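Local coordinates for DHHA1 domain protein (Clostridium perfringens, PDB 3KEW) that probably hydrolyses tRNA(Ala) charged with the wrong amino acid, as zinc-dependent relatives of the alanyl-tRNA synthetase editing domain do, at residues 10-15 against 199-204; 48-53 against 88-93; 126-131 against 223-228; 157-162 against 184-189. One frame throughout, in Å; residues are numbered along the deposited sequence.

Contact 1: 10-15 against 199-204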
loop_
_atom_site.group_PDB
_atom_site.type_symbol
_atom_site.label_atom_id
_atom_site.label_comp_id
_atom_site.label_asym_id
_atom_site.label_seq_id
_atom_site.Cartn_x
_atom_site.Cartn_y
_atom_site.Cartn_z
ATOM N N ASP A 10 4.231 10.746 -6.586
ATOM C CA ASP A 10 3.522 11.455 -5.529
ATOM C C ASP A 10 2.246 10.683 -5.213
ATOM O O ASP A 10 1.272 10.720 -5.967
ATOM C CB ASP A 10 3.201 12.891 -5.964
ATOM C CG ASP A 10 2.543 13.726 -4.860
ATOM O OD1 ASP A 10 2.332 14.924 -5.116
ATOM O OD2 ASP A 10 2.238 13.215 -3.750
ATOM N N GLN A 11 2.255 10.004 -4.074
ATOM C CA GLN A 11 1.142 9.137 -3.683
ATOM C C GLN A 11 -0.111 9.889 -3.230
ATOM O O GLN A 11 -1.143 9.276 -3.011
ATOM C CB GLN A 11 1.585 8.138 -2.607
ATOM C CG GLN A 11 2.192 8.747 -1.360
ATOM C CD GLN A 11 3.698 8.858 -1.440
ATOM O OE1 GLN A 11 4.230 9.671 -2.195
ATOM N NE2 GLN A 11 4.394 8.049 -0.655
ATOM N N TYR A 12 -0.010 11.211 -3.090
ATOM C CA TYR A 12 -1.137 12.033 -2.663
ATOM C C TYR A 12 -1.890 12.693 -3.807
ATOM O O TYR A 12 -2.887 13.369 -3.564
ATOM C CB TYR A 12 -0.700 13.085 -1.644
ATOM C CG TYR A 12 -0.324 12.497 -0.307
ATOM C CD1 TYR A 12 1.015 12.299 0.035
ATOM C CD2 TYR A 12 -1.301 12.132 0.614
ATOM C CE1 TYR A 12 1.365 11.759 1.253
ATOM C CE2 TYR A 12 -0.955 11.575 1.840
ATOM C CZ TYR A 12 0.379 11.399 2.154
ATOM O OH TYR A 12 0.738 10.858 3.370
ATOM N N ILE A 13 -1.422 12.497 -5.042
ATOM C CA ILE A 13 -2.145 12.973 -6.223
ATOM C C ILE A 13 -3.445 12.182 -6.336
ATOM O O ILE A 13 -3.422 10.953 -6.458
ATOM C CB ILE A 13 -1.313 12.836 -7.540
ATOM C CG1 ILE A 13 -0.111 13.782 -7.536
ATOM C CG2 ILE A 13 -2.184 13.101 -8.783
ATOM C CD1 ILE A 13 0.849 13.543 -8.689
ATOM N N LYS A 14 -4.569 12.889 -6.267
ATOM C CA LYS A 14 -5.878 12.253 -6.385
ATOM C C LYS A 14 -6.673 12.665 -7.632
ATOM O O LYS A 14 -7.661 12.015 -7.980
ATOM C CB LYS A 14 -6.699 12.460 -5.103
ATOM C CG LYS A 14 -7.095 13.894 -4.780
ATOM C CD LYS A 14 -7.894 13.923 -3.469
ATOM C CE LYS A 14 -8.931 15.038 -3.442
ATOM N NZ LYS A 14 -8.383 16.326 -2.945
ATOM N N GLU A 15 -6.250 13.752 -8.283
ATOM C CA GLU A 15 -6.792 14.178 -9.585
ATOM C C GLU A 15 -5.645 14.510 -10.515
ATOM O O GLU A 15 -4.639 15.099 -10.085
ATOM C CB GLU A 15 -7.647 15.430 -9.469
ATOM C CG GLU A 15 -8.857 15.326 -8.583
ATOM C CD GLU A 15 -9.417 16.689 -8.263
ATOM O OE1 GLU A 15 -9.860 16.889 -7.111
ATOM O OE2 GLU A 15 -9.396 17.563 -9.162
ATOM N N HIS A 199 2.227 3.894 0.265
ATOM C CA HIS A 199 2.136 4.252 1.676
ATOM C C HIS A 199 1.926 5.761 1.897
ATOM O O HIS A 199 2.288 6.573 1.037
ATOM C CB HIS A 199 3.418 3.790 2.387
ATOM C CG HIS A 199 3.528 2.302 2.505
ATOM N ND1 HIS A 199 3.210 1.624 3.661
ATOM C CD2 HIS A 199 3.881 1.358 1.599
ATOM C CE1 HIS A 199 3.380 0.328 3.470
ATOM N NE2 HIS A 199 3.783 0.139 2.226
ATOM N N PRO A 200 1.329 6.148 3.050
ATOM C CA PRO A 200 1.357 7.559 3.446
ATOM C C PRO A 200 2.796 8.021 3.705
ATOM O O PRO A 200 3.689 7.192 3.815
ATOM C CB PRO A 200 0.538 7.576 4.747
ATOM C CG PRO A 200 -0.311 6.331 4.690
ATOM C CD PRO A 200 0.581 5.327 4.022
ATOM N N ARG A 201 3.022 9.329 3.767
ATOM C CA ARG A 201 4.387 9.847 3.899
ATOM C C ARG A 201 4.794 10.099 5.337
ATOM O O ARG A 201 5.936 10.482 5.604
ATOM C CB ARG A 201 4.583 11.120 3.072
ATOM C CG ARG A 201 4.959 10.853 1.623
ATOM C CD ARG A 201 5.507 12.107 0.969
ATOM N NE ARG A 201 5.204 12.138 -0.460
ATOM C CZ ARG A 201 5.748 12.982 -1.329
ATOM N NH1 ARG A 201 6.642 13.879 -0.929
ATOM N NH2 ARG A 201 5.397 12.921 -2.607
ATOM N N ASN A 202 3.855 9.896 6.253
ATOM C CA ASN A 202 4.144 9.958 7.682
ATOM C C ASN A 202 3.250 9.030 8.504
ATOM O O ASN A 202 2.195 8.589 8.027
ATOM C CB ASN A 202 4.100 11.408 8.197
ATOM C CG ASN A 202 2.796 12.123 7.871
ATOM O OD1 ASN A 202 1.708 11.692 8.261
ATOM N ND2 ASN A 202 2.907 13.245 7.167
ATOM N N THR A 203 3.669 8.730 9.732
ATOM C CA THR A 203 2.863 7.879 10.628
ATOM C C THR A 203 1.609 8.587 11.185
ATOM O O THR A 203 0.621 7.926 11.518
ATOM C CB THR A 203 3.703 7.272 11.780
ATOM O OG1 THR A 203 4.302 8.324 12.551
ATOM C CG2 THR A 203 4.810 6.322 11.231
ATOM N N ARG A 204 1.641 9.924 11.263
ATOM C CA ARG A 204 0.480 10.717 11.716
ATOM C C ARG A 204 -0.746 10.504 10.835
ATOM O O ARG A 204 -1.875 10.497 11.330
ATOM C CB ARG A 204 0.834 12.209 11.808
ATOM C CG ARG A 204 -0.248 13.157 12.346
ATOM C CD ARG A 204 -0.835 12.734 13.693
ATOM N NE ARG A 204 -1.985 13.561 14.067
ATOM C CZ ARG A 204 -3.239 13.364 13.652
ATOM N NH1 ARG A 204 -3.540 12.359 12.835
ATOM N NH2 ARG A 204 -4.199 14.182 14.061
#
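The hydroxyl of Tyr12 has two partners: OH accepts from the backbone N of Arg201 at 2.8 Å, a nearly straight bond (167°), and is hydrogen-bonded to Asp205 OD1, its strongest polar partner. Here the loop leading into the N-terminal beta barrel, folded as a type I turn over 10-13, meets the loop that follows the zinc-bearing segment of the probable editing domain. The turn is reinforced by an Asx turn, in which Asp10 OD2 accepts from Tyr12 N. The same OD2 faces Arg201 NH2 at 3.4 Å in a long salt bridge, with carboxylate and guanidinium planes steeply inclined to each other.

Beside this pair, Gln11 uses both ends of its amide. Its NE2 donates to the backbone O of His199 over 3.1 Å, the oxygen lying in the amide plane; its OE1 takes the N-H of Arg201 NE at 3.2 Å, but the donor sits well above the carbonyl plane and the bond is bent (145°). With both ends engaged, the amide is fixed in its rotation about chi3. A bend at chi2 (-92°) turns it toward the arginine. Pro200 seats its ring against Met95 and Leu99 of helix 88-112, and the imidazole of His199 also turns away from 10-15, meeting His98 and His102 of the zinc site. The aliphatic part of Arg201 finally runs along the edge of the tyrosine ring, CG lying 3.7 Å from Tyr12 CE1.

Contact 2: 48-53 against 88-93; sequences GDLGLI and WERRFD
Arg90 and Arg91, in the first turn of helix 88-112, reach back to Gly48 and Asp49 in the chain that enters strand 51-53 of the beta barrel, so this contact joins barrel and helix. Arg90 takes the carbonyl of Gly48 side-on: NE and NH2 each donate to Gly48 O at 2.8 Å. Both bonds lie in the guanidinium plane, although the NE bond alone is also in the carbonyl plane, the NH2 donor being tilted from it. One oxygen thus receives two charged N-H groups. Arg91 meets a carboxylate instead, donating from NE to Asp49 OD2 at 2.8 Å (159°) in a salt bridge with the two flat groups nearly coplanar. The N-H points at the syn lone pair of OD2, and Asp49 OD1 lies beside the arginine's CG and CD methylenes.

Around this first shell, Leu50 covers one face of the Arg90 guanidinium with its CG, 3.6 Å above the plane. The Arg90 chain is extended, with CG trans to the backbone N (chi1 -178°), which carries the guanidinium out from the helix to Gly48. Arg91 bends at chi2 (-51°) and turns toward Asp49.

Further out, the backbone N of Phe40 also donates to Asp49 OD2, giving that buried oxygen a second partner. The remaining nitrogens of Arg91 reach Ala38 O and Gln11 O by weak hydrogen bonds, and its side chain packs on Leu86 of strand 82-86. At Arg90, Leu50 CD1 ends 3.8 Å from NH1.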
loop_
_atom_site.group_PDB
_atom_site.type_symbol
_atom_site.label_atom_id
_atom_site.label_comp_id
_atom_site.label_asym_id
_atom_site.label_seq_id
_atom_site.Cartn_x
_atom_site.Cartn_y
_atom_site.Cartn_z
ATOM N N GLY A 48 -5.917 -2.505 -5.782
ATOM C CA GLY A 48 -5.813 -1.434 -6.761
ATOM C C GLY A 48 -6.912 -0.397 -6.663
ATOM O O GLY A 48 -7.870 -0.575 -5.901
ATOM N N ASP A 49 -6.789 0.672 -7.458
ATOM C CA ASP A 49 -7.705 1.816 -7.396
ATOM C C ASP A 49 -8.984 1.685 -8.228
ATOM O O ASP A 49 -9.093 0.831 -9.105
ATOM C CB ASP A 49 -6.970 3.112 -7.772
ATOM C CG ASP A 49 -6.035 3.598 -6.666
ATOM O OD1 ASP A 49 -6.389 3.429 -5.475
ATOM O OD2 ASP A 49 -4.957 4.153 -6.983
ATOM N N LEU A 50 -9.953 2.541 -7.907
ATOM C CA LEU A 50 -11.167 2.744 -8.695
ATOM C C LEU A 50 -11.310 4.248 -8.877
ATOM O O LEU A 50 -10.475 5.011 -8.383
ATOM C CB LEU A 50 -12.405 2.190 -7.970
ATOM C CG LEU A 50 -12.511 0.704 -7.611
ATOM C CD1 LEU A 50 -13.873 0.421 -6.982
ATOM C CD2 LEU A 50 -12.284 -0.192 -8.817
ATOM N N GLY A 51 -12.361 4.682 -9.568
ATOM C CA GLY A 51 -12.596 6.109 -9.746
ATOM C C GLY A 51 -13.213 6.463 -11.082
ATOM O O GLY A 51 -14.062 5.728 -11.591
ATOM N N LEU A 52 -12.795 7.602 -11.638
ATOM C CA LEU A 52 -13.368 8.119 -12.887
ATOM C C LEU A 52 -12.289 8.578 -13.856
ATOM O O LEU A 52 -11.308 9.198 -13.453
ATOM C CB LEU A 52 -14.304 9.301 -12.619
ATOM C CG LEU A 52 -15.527 9.197 -11.709
ATOM C CD1 LEU A 52 -16.040 10.596 -11.407
ATOM C CD2 LEU A 52 -16.621 8.354 -12.346
ATOM N N ILE A 53 -12.482 8.245 -15.129
ATOM C CA ILE A 53 -11.723 8.817 -16.243
ATOM C C ILE A 53 -12.746 9.452 -17.191
ATOM O O ILE A 53 -13.591 8.743 -17.755
ATOM C CB ILE A 53 -10.871 7.752 -16.972
ATOM C CG1 ILE A 53 -9.655 7.380 -16.113
ATOM C CG2 ILE A 53 -10.424 8.254 -18.367
ATOM C CD1 ILE A 53 -8.948 6.111 -16.541
ATOM N N TRP A 88 -10.627 8.453 -3.679
ATOM C CA TRP A 88 -9.584 8.711 -2.683
ATOM C C TRP A 88 -9.808 7.982 -1.351
ATOM O O TRP A 88 -8.850 7.629 -0.668
ATOM C CB TRP A 88 -9.355 10.214 -2.445
ATOM C CG TRP A 88 -8.189 10.431 -1.502
ATOM C CD1 TRP A 88 -8.243 10.875 -0.212
ATOM C CD2 TRP A 88 -6.813 10.127 -1.765
ATOM N NE1 TRP A 88 -6.980 10.888 0.336
ATOM C CE2 TRP A 88 -6.086 10.439 -0.598
ATOM C CE3 TRP A 88 -6.118 9.637 -2.883
ATOM C CZ2 TRP A 88 -4.707 10.270 -0.516
ATOM C CZ3 TRP A 88 -4.749 9.482 -2.798
ATOM C CH2 TRP A 88 -4.060 9.798 -1.633
ATOM N N GLU A 89 -11.068 7.766 -0.989
ATOM C CA GLU A 89 -11.407 7.051 0.237
ATOM C C GLU A 89 -10.877 5.616 0.208
ATOM O O GLU A 89 -10.255 5.166 1.168
ATOM C CB GLU A 89 -12.923 7.097 0.492
ATOM C CG GLU A 89 -13.361 8.175 1.495
ATOM C CD GLU A 89 -12.872 9.584 1.147
ATOM O OE1 GLU A 89 -13.420 10.199 0.205
ATOM O OE2 GLU A 89 -11.948 10.084 1.831
ATOM N N ARG A 90 -11.092 4.930 -0.912
ATOM C CA ARG A 90 -10.575 3.589 -1.131
ATOM C C ARG A 90 -9.046 3.567 -1.107
ATOM O O ARG A 90 -8.444 2.689 -0.493
ATOM C CB ARG A 90 -11.067 3.065 -2.473
ATOM C CG ARG A 90 -10.630 1.653 -2.801
ATOM C CD ARG A 90 -10.967 1.310 -4.242
ATOM N NE ARG A 90 -10.278 0.099 -4.686
ATOM C CZ ARG A 90 -10.788 -1.127 -4.614
ATOM N NH1 ARG A 90 -12.008 -1.326 -4.124
ATOM N NH2 ARG A 90 -10.074 -2.157 -5.041
ATOM N N ARG A 91 -8.444 4.531 -1.799
ATOM C CA ARG A 91 -6.993 4.666 -1.912
ATOM C C ARG A 91 -6.388 4.760 -0.533
ATOM O O ARG A 91 -5.509 3.978 -0.177
ATOM C CB ARG A 91 -6.662 5.987 -2.605
ATOM C CG ARG A 91 -5.703 5.946 -3.713
ATOM C CD ARG A 91 -4.384 5.245 -3.478
ATOM N NE ARG A 91 -3.689 5.371 -4.752
ATOM C CZ ARG A 91 -2.703 6.230 -4.985
ATOM N NH1 ARG A 91 -2.216 6.980 -4.010
ATOM N NH2 ARG A 91 -2.175 6.305 -6.191
ATOM N N PHE A 92 -6.846 5.768 0.205
ATOM C CA PHE A 92 -6.271 6.145 1.489
ATOM C C PHE A 92 -6.484 5.049 2.536
ATOM O O PHE A 92 -5.594 4.780 3.350
ATOM C CB PHE A 92 -6.841 7.495 1.954
ATOM C CG PHE A 92 -6.028 8.157 3.036
ATOM C CD1 PHE A 92 -4.669 8.409 2.846
ATOM C CD2 PHE A 92 -6.617 8.523 4.245
ATOM C CE1 PHE A 92 -3.901 9.013 3.844
ATOM C CE2 PHE A 92 -5.859 9.128 5.250
ATOM C CZ PHE A 92 -4.494 9.374 5.044
ATOM N N ASP A 93 -7.654 4.413 2.498
ATOM C CA ASP A 93 -7.941 3.266 3.370
ATOM C C ASP A 93 -6.861 2.193 3.242
ATOM O O ASP A 93 -6.281 1.778 4.241
ATOM C CB ASP A 93 -9.321 2.666 3.069
ATOM C CG ASP A 93 -9.584 1.388 3.852
ATOM O OD1 ASP A 93 -9.469 1.417 5.094
ATOM O OD2 ASP A 93 -9.902 0.353 3.224
#

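Contact 3: 126-131 against 223-228; sequences STVDIV and IEYVAG
Strands 126-131 and 220-227 are the two central neighbours of a four-stranded antiparallel sheet that packs against helix 88-112. Ser126 with Tyr225 and Val128 with Ile223 form hydrogen-bonded pairs, and Thr127 with Glu224 the non-hydrogen-bonded pair between them. Tyr225 N donates to Ser126 O at 3.0 Å, while Val128 and Ile223 exchange two bonds, the one from Ile223 N to Val128 O measuring 2.8 Å. The short strand axes are twisted to 136°, and pairing across these two segments ends at Val128.

On the helix side, the methylene of Ser126 lies over one face of the Tyr225 ring, CB being 3.9 Å from the ring centroid in a CH-pi contact displaced toward the rim. Tyr225 CG stands between its backbone N and carbonyl carbon (chi1 73°), a rotation that swings the ring across the neighbouring strand beneath the serine. The phenol OH bonds to Gln97 O of the helix. Ser126 OG donates to a water at 2.6 Å, and that water donates in turn to Tyr225 O, so the pair is joined by backbone, ring and solvent. Val128 and Ile223 lie side by side on the same face, and the tip of Ile223 continues to Ile130, CD1 to CG1 3.8 Å, with Phe108 of the helix also touching Ile223. On the reverse face Thr127 CG2 meets Glu224 CG at 3.7 Å.

The chemistry is therefore two-sided: a largely apolar face carrying Val128, Ile223 and the Tyr225 ring, with Ser126 at one end, is turned to the helix, while the partly exposed threonine and glutamate occupy the other.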
loop_
_atom_site.group_PDB
_atom_site.type_symbol
_atom_site.label_atom_id
_atom_site.label_comp_id
_atom_site.label_asym_id
_atom_site.label_seq_id
_atom_site.Cartn_x
_atom_site.Cartn_y
_atom_site.Cartn_z
ATOM N N SER A 126 -7.794 -6.606 8.454
ATOM C CA SER A 126 -6.439 -6.914 8.025
ATOM C C SER A 126 -5.775 -7.741 9.107
ATOM O O SER A 126 -6.123 -7.598 10.281
ATOM C CB SER A 126 -5.623 -5.638 7.800
ATOM O OG SER A 126 -6.274 -4.733 6.932
ATOM N N THR A 127 -4.838 -8.604 8.715
ATOM C CA THR A 127 -4.054 -9.383 9.670
ATOM C C THR A 127 -2.543 -9.224 9.478
ATOM O O THR A 127 -2.056 -8.844 8.403
ATOM C CB THR A 127 -4.421 -10.896 9.690
ATOM O OG1 THR A 127 -4.220 -11.469 8.391
ATOM C CG2 THR A 127 -5.869 -11.117 10.098
ATOM N N VAL A 128 -1.824 -9.495 10.554
ATOM C CA VAL A 128 -0.368 -9.629 10.559
ATOM C C VAL A 128 -0.049 -10.869 11.428
ATOM O O VAL A 128 -0.682 -11.077 12.473
ATOM C CB VAL A 128 0.341 -8.311 11.036
ATOM C CG1 VAL A 128 0.040 -7.953 12.527
ATOM C CG2 VAL A 128 1.849 -8.370 10.799
ATOM N N ASP A 129 0.883 -11.710 10.971
ATOM C CA ASP A 129 1.292 -12.923 11.696
ATOM C C ASP A 129 2.645 -12.693 12.345
ATOM O O ASP A 129 3.602 -12.352 11.662
ATOM C CB ASP A 129 1.410 -14.129 10.758
ATOM C CG ASP A 129 0.067 -14.592 10.196
ATOM O OD1 ASP A 129 -0.983 -14.000 10.513
ATOM O OD2 ASP A 129 0.070 -15.565 9.418
ATOM N N ILE A 130 2.721 -12.891 13.658
ATOM C CA ILE A 130 3.975 -12.733 14.391
ATOM C C ILE A 130 4.435 -14.117 14.836
ATOM O O ILE A 130 3.632 -14.905 15.315
ATOM C CB ILE A 130 3.802 -11.800 15.621
ATOM C CG1 ILE A 130 3.095 -10.487 15.232
ATOM C CG2 ILE A 130 5.135 -11.517 16.296
ATOM C CD1 ILE A 130 3.869 -9.573 14.279
ATOM N N VAL A 131 5.723 -14.407 14.673
ATOM C CA VAL A 131 6.258 -15.722 15.010
ATOM C C VAL A 131 6.266 -15.942 16.529
ATOM O O VAL A 131 6.808 -15.129 17.284
ATOM C CB VAL A 131 7.687 -15.941 14.441
ATOM C CG1 VAL A 131 8.101 -17.389 14.615
ATOM C CG2 VAL A 131 7.767 -15.551 12.973
ATOM N N ILE A 223 -2.821 -11.691 14.203
ATOM C CA ILE A 223 -3.363 -10.502 14.856
ATOM C C ILE A 223 -4.259 -9.696 13.905
ATOM O O ILE A 223 -3.790 -9.257 12.864
ATOM C CB ILE A 223 -2.195 -9.612 15.362
ATOM C CG1 ILE A 223 -1.349 -10.382 16.385
ATOM C CG2 ILE A 223 -2.709 -8.308 15.949
ATOM C CD1 ILE A 223 -0.181 -9.609 16.912
ATOM N N GLU A 224 -5.539 -9.525 14.248
ATOM C CA GLU A 224 -6.452 -8.649 13.491
ATOM C C GLU A 224 -6.336 -7.190 13.923
ATOM O O GLU A 224 -6.411 -6.886 15.116
ATOM C CB GLU A 224 -7.915 -9.092 13.655
ATOM C CG GLU A 224 -8.360 -10.171 12.709
ATOM C CD GLU A 224 -9.783 -10.641 12.960
ATOM O OE1 GLU A 224 -9.982 -11.873 13.037
ATOM O OE2 GLU A 224 -10.698 -9.793 13.085
ATOM N N TYR A 225 -6.176 -6.279 12.963
ATOM C CA TYR A 225 -6.057 -4.851 13.283
ATOM C C TYR A 225 -6.861 -3.945 12.349
ATOM O O TYR A 225 -7.233 -4.337 11.237
ATOM C CB TYR A 225 -4.577 -4.402 13.319
ATOM C CG TYR A 225 -3.964 -4.310 11.939
ATOM C CD1 TYR A 225 -3.319 -5.413 11.369
ATOM C CD2 TYR A 225 -4.051 -3.126 11.185
ATOM C CE1 TYR A 225 -2.782 -5.339 10.100
ATOM C CE2 TYR A 225 -3.515 -3.046 9.908
ATOM C CZ TYR A 225 -2.883 -4.154 9.379
ATOM O OH TYR A 225 -2.360 -4.087 8.123
ATOM N N VAL A 226 -7.090 -2.718 12.813
ATOM C CA VAL A 226 -7.683 -1.637 12.018
ATOM C C VAL A 226 -6.887 -0.355 12.226
ATOM O O VAL A 226 -6.455 -0.056 13.336
ATOM C CB VAL A 226 -9.184 -1.385 12.368
ATOM C CG1 VAL A 226 -10.084 -2.392 11.664
ATOM C CG2 VAL A 226 -9.417 -1.444 13.874
ATOM N N ALA A 227 -6.660 0.382 11.145
ATOM C CA ALA A 227 -6.019 1.687 11.218
ATOM C C ALA A 227 -6.913 2.736 10.572
ATOM O O ALA A 227 -7.763 2.403 9.742
ATOM C CB ALA A 227 -4.637 1.659 10.549
ATOM N N GLY A 228 -6.728 3.993 10.971
ATOM C CA GLY A 228 -7.428 5.124 10.359
ATOM C C GLY A 228 -8.922 5.149 10.596
ATOM O O GLY A 228 -9.377 4.991 11.727
HETATM O O HOH W 1 -7.773 -3.210 8.486
#

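Contact 4: 157-162 against 184-189; sequences KSYAPS and IVEIVG
The ring of Tyr159 lies flat against Ile184, whose CB stands over one face at 4.2 Å from the ring centroid in a CH-pi contact, while the ring's hydroxyl edge turns to Glu186. These residues belong to an antiparallel strand pair, 157-159 with 184-187, in the three-stranded sheet beside the zinc site. Tyr159 and Ile184 form one hydrogen-bonded pair, Lys157 and Glu186 the other; the shortest of the four backbone bonds is Ile184 N to Tyr159 O, 2.7 Å.

A chi1 of 55° swings the phenol over the neighbouring strand, bringing Tyr159 OH to Glu186 OE1 at 2.8 Å. It meets the carboxylate on the anti side, tilted out of the carboxylate plane, with ring and carboxylate planes 61° apart. The extended Glu186 chain runs alongside that of Lys157, but the charges stop short of a salt bridge: a water accepts from Lys157 NZ and donates to Glu186 OE1 at 2.7 Å, so OE1 receives both the phenol and the water. Lys157 bends at chi3 and lays CE against Val188 CG2.

Pro161, beyond the strand end, crosses Ile184 at about a right angle. On the opposite face Val185 packs against His199 and the zinc ligand Cys195, and its CG2 touches Ser158 OG at 3.7 Å.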
loop_
_atom_site.group_PDB
_atom_site.type_symbol
_atom_site.label_atom_id
_atom_site.label_comp_id
_atom_site.label_asym_id
_atom_site.label_seq_id
_atom_site.Cartn_x
_atom_site.Cartn_y
_atom_site.Cartn_z
ATOM N N LYS A 157 9.496 7.167 4.200
ATOM C CA LYS A 157 10.039 7.363 2.846
ATOM C C LYS A 157 9.788 6.164 1.929
ATOM O O LYS A 157 10.124 5.032 2.275
ATOM C CB LYS A 157 11.539 7.661 2.910
ATOM C CG LYS A 157 11.898 8.805 3.844
ATOM C CD LYS A 157 13.321 9.333 3.624
ATOM C CE LYS A 157 14.381 8.453 4.283
ATOM N NZ LYS A 157 15.718 9.111 4.310
ATOM N N SER A 158 9.169 6.422 0.778
ATOM C CA SER A 158 9.040 5.432 -0.294
ATOM C C SER A 158 9.907 5.828 -1.491
ATOM O O SER A 158 9.717 6.892 -2.084
ATOM C CB SER A 158 7.583 5.278 -0.740
ATOM O OG SER A 158 6.779 4.803 0.318
ATOM N N TYR A 159 10.853 4.968 -1.845
ATOM C CA TYR A 159 11.821 5.288 -2.896
ATOM C C TYR A 159 12.321 4.053 -3.652
ATOM O O TYR A 159 12.273 2.936 -3.138
ATOM C CB TYR A 159 12.998 6.118 -2.344
ATOM C CG TYR A 159 13.739 5.520 -1.164
ATOM C CD1 TYR A 159 14.936 4.831 -1.342
ATOM C CD2 TYR A 159 13.258 5.676 0.138
ATOM C CE1 TYR A 159 15.625 4.286 -0.254
ATOM C CE2 TYR A 159 13.929 5.135 1.227
ATOM C CZ TYR A 159 15.112 4.444 1.030
ATOM O OH TYR A 159 15.773 3.915 2.128
ATOM N N ALA A 160 12.767 4.265 -4.888
ATOM C CA ALA A 160 13.420 3.221 -5.657
ATOM C C ALA A 160 14.892 3.590 -5.731
ATOM O O ALA A 160 15.266 4.449 -6.538
ATOM C CB ALA A 160 12.810 3.117 -7.043
ATOM N N PRO A 161 15.726 2.974 -4.867
ATOM C CA PRO A 161 17.154 3.294 -4.819
ATOM C C PRO A 161 17.865 3.037 -6.143
ATOM O O PRO A 161 17.571 2.059 -6.835
ATOM C CB PRO A 161 17.707 2.324 -3.764
ATOM C CG PRO A 161 16.562 1.900 -2.971
ATOM C CD PRO A 161 15.375 1.930 -3.888
ATOM N N SER A 162 18.776 3.940 -6.491
ATOM C CA SER A 162 19.742 3.714 -7.549
ATOM C C SER A 162 20.660 2.566 -7.129
ATOM O O SER A 162 20.913 2.373 -5.937
ATOM C CB SER A 162 20.561 4.980 -7.785
ATOM O OG SER A 162 21.600 4.743 -8.717
ATOM N N ILE A 184 11.789 0.592 -1.839
ATOM C CA ILE A 184 11.999 0.519 -0.398
ATOM C C ILE A 184 10.973 1.414 0.309
ATOM O O ILE A 184 10.711 2.534 -0.137
ATOM C CB ILE A 184 13.451 0.941 -0.034
ATOM C CG1 ILE A 184 14.482 -0.071 -0.573
ATOM C CG2 ILE A 184 13.619 1.170 1.465
ATOM C CD1 ILE A 184 14.479 -1.468 0.100
ATOM N N VAL A 185 10.364 0.894 1.381
ATOM C CA VAL A 185 9.554 1.702 2.291
ATOM C C VAL A 185 10.221 1.728 3.660
ATOM O O VAL A 185 10.426 0.677 4.282
ATOM C CB VAL A 185 8.114 1.182 2.419
ATOM C CG1 VAL A 185 7.354 1.984 3.479
ATOM C CG2 VAL A 185 7.404 1.269 1.082
ATOM N N GLU A 186 10.563 2.931 4.115
ATOM C CA GLU A 186 11.336 3.111 5.332
ATOM C C GLU A 186 10.593 3.970 6.343
ATOM O O GLU A 186 10.344 5.152 6.093
ATOM C CB GLU A 186 12.679 3.763 4.996
ATOM C CG GLU A 186 13.570 4.064 6.205
ATOM C CD GLU A 186 14.832 4.833 5.827
ATOM O OE1 GLU A 186 15.062 5.062 4.621
ATOM O OE2 GLU A 186 15.596 5.210 6.739
ATOM N N ILE A 187 10.241 3.385 7.487
ATOM C CA ILE A 187 9.746 4.179 8.619
ATOM C C ILE A 187 10.977 4.716 9.353
ATOM O O ILE A 187 11.653 3.966 10.055
ATOM C CB ILE A 187 8.827 3.364 9.560
ATOM C CG1 ILE A 187 7.660 2.758 8.758
ATOM C CG2 ILE A 187 8.328 4.257 10.716
ATOM C CD1 ILE A 187 6.801 1.751 9.514
ATOM N N VAL A 188 11.275 6.001 9.150
ATOM C CA VAL A 188 12.552 6.591 9.585
ATOM C C VAL A 188 12.787 6.430 11.086
ATOM O O VAL A 188 12.029 6.949 11.909
ATOM C CB VAL A 188 12.703 8.079 9.142
ATOM C CG1 VAL A 188 13.982 8.693 9.700
ATOM C CG2 VAL A 188 12.699 8.185 7.620
ATOM N N GLY A 189 13.827 5.669 11.417
ATOM C CA GLY A 189 14.197 5.401 12.802
ATOM C C GLY A 189 13.704 4.065 13.331
ATOM O O GLY A 189 14.170 3.592 14.374
HETATM O O HOH W 2 17.091 6.465 3.598
#

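Contact 1 is the hub, touching both contact 2 and contact 4, which lie on opposite sides of the chain's centre with centres about 23 Å apart. Toward the barrel, Lys14 CB packs on Trp88 CE3 at 3.6 Å; toward the small sheet, His199 CD2 meets Val185 CG2 at 3.6 Å. The zinc, bound by His98, His102 and Cys195, lies near this second junction, about 4 Å from the His199 side chain and about 6 Å from that of Val185. Contact 3 touches none of the others, yet helix 88-112 links it to them: the helix begins in contact 2, carries two zinc ligands and backs the sheet of contact 3.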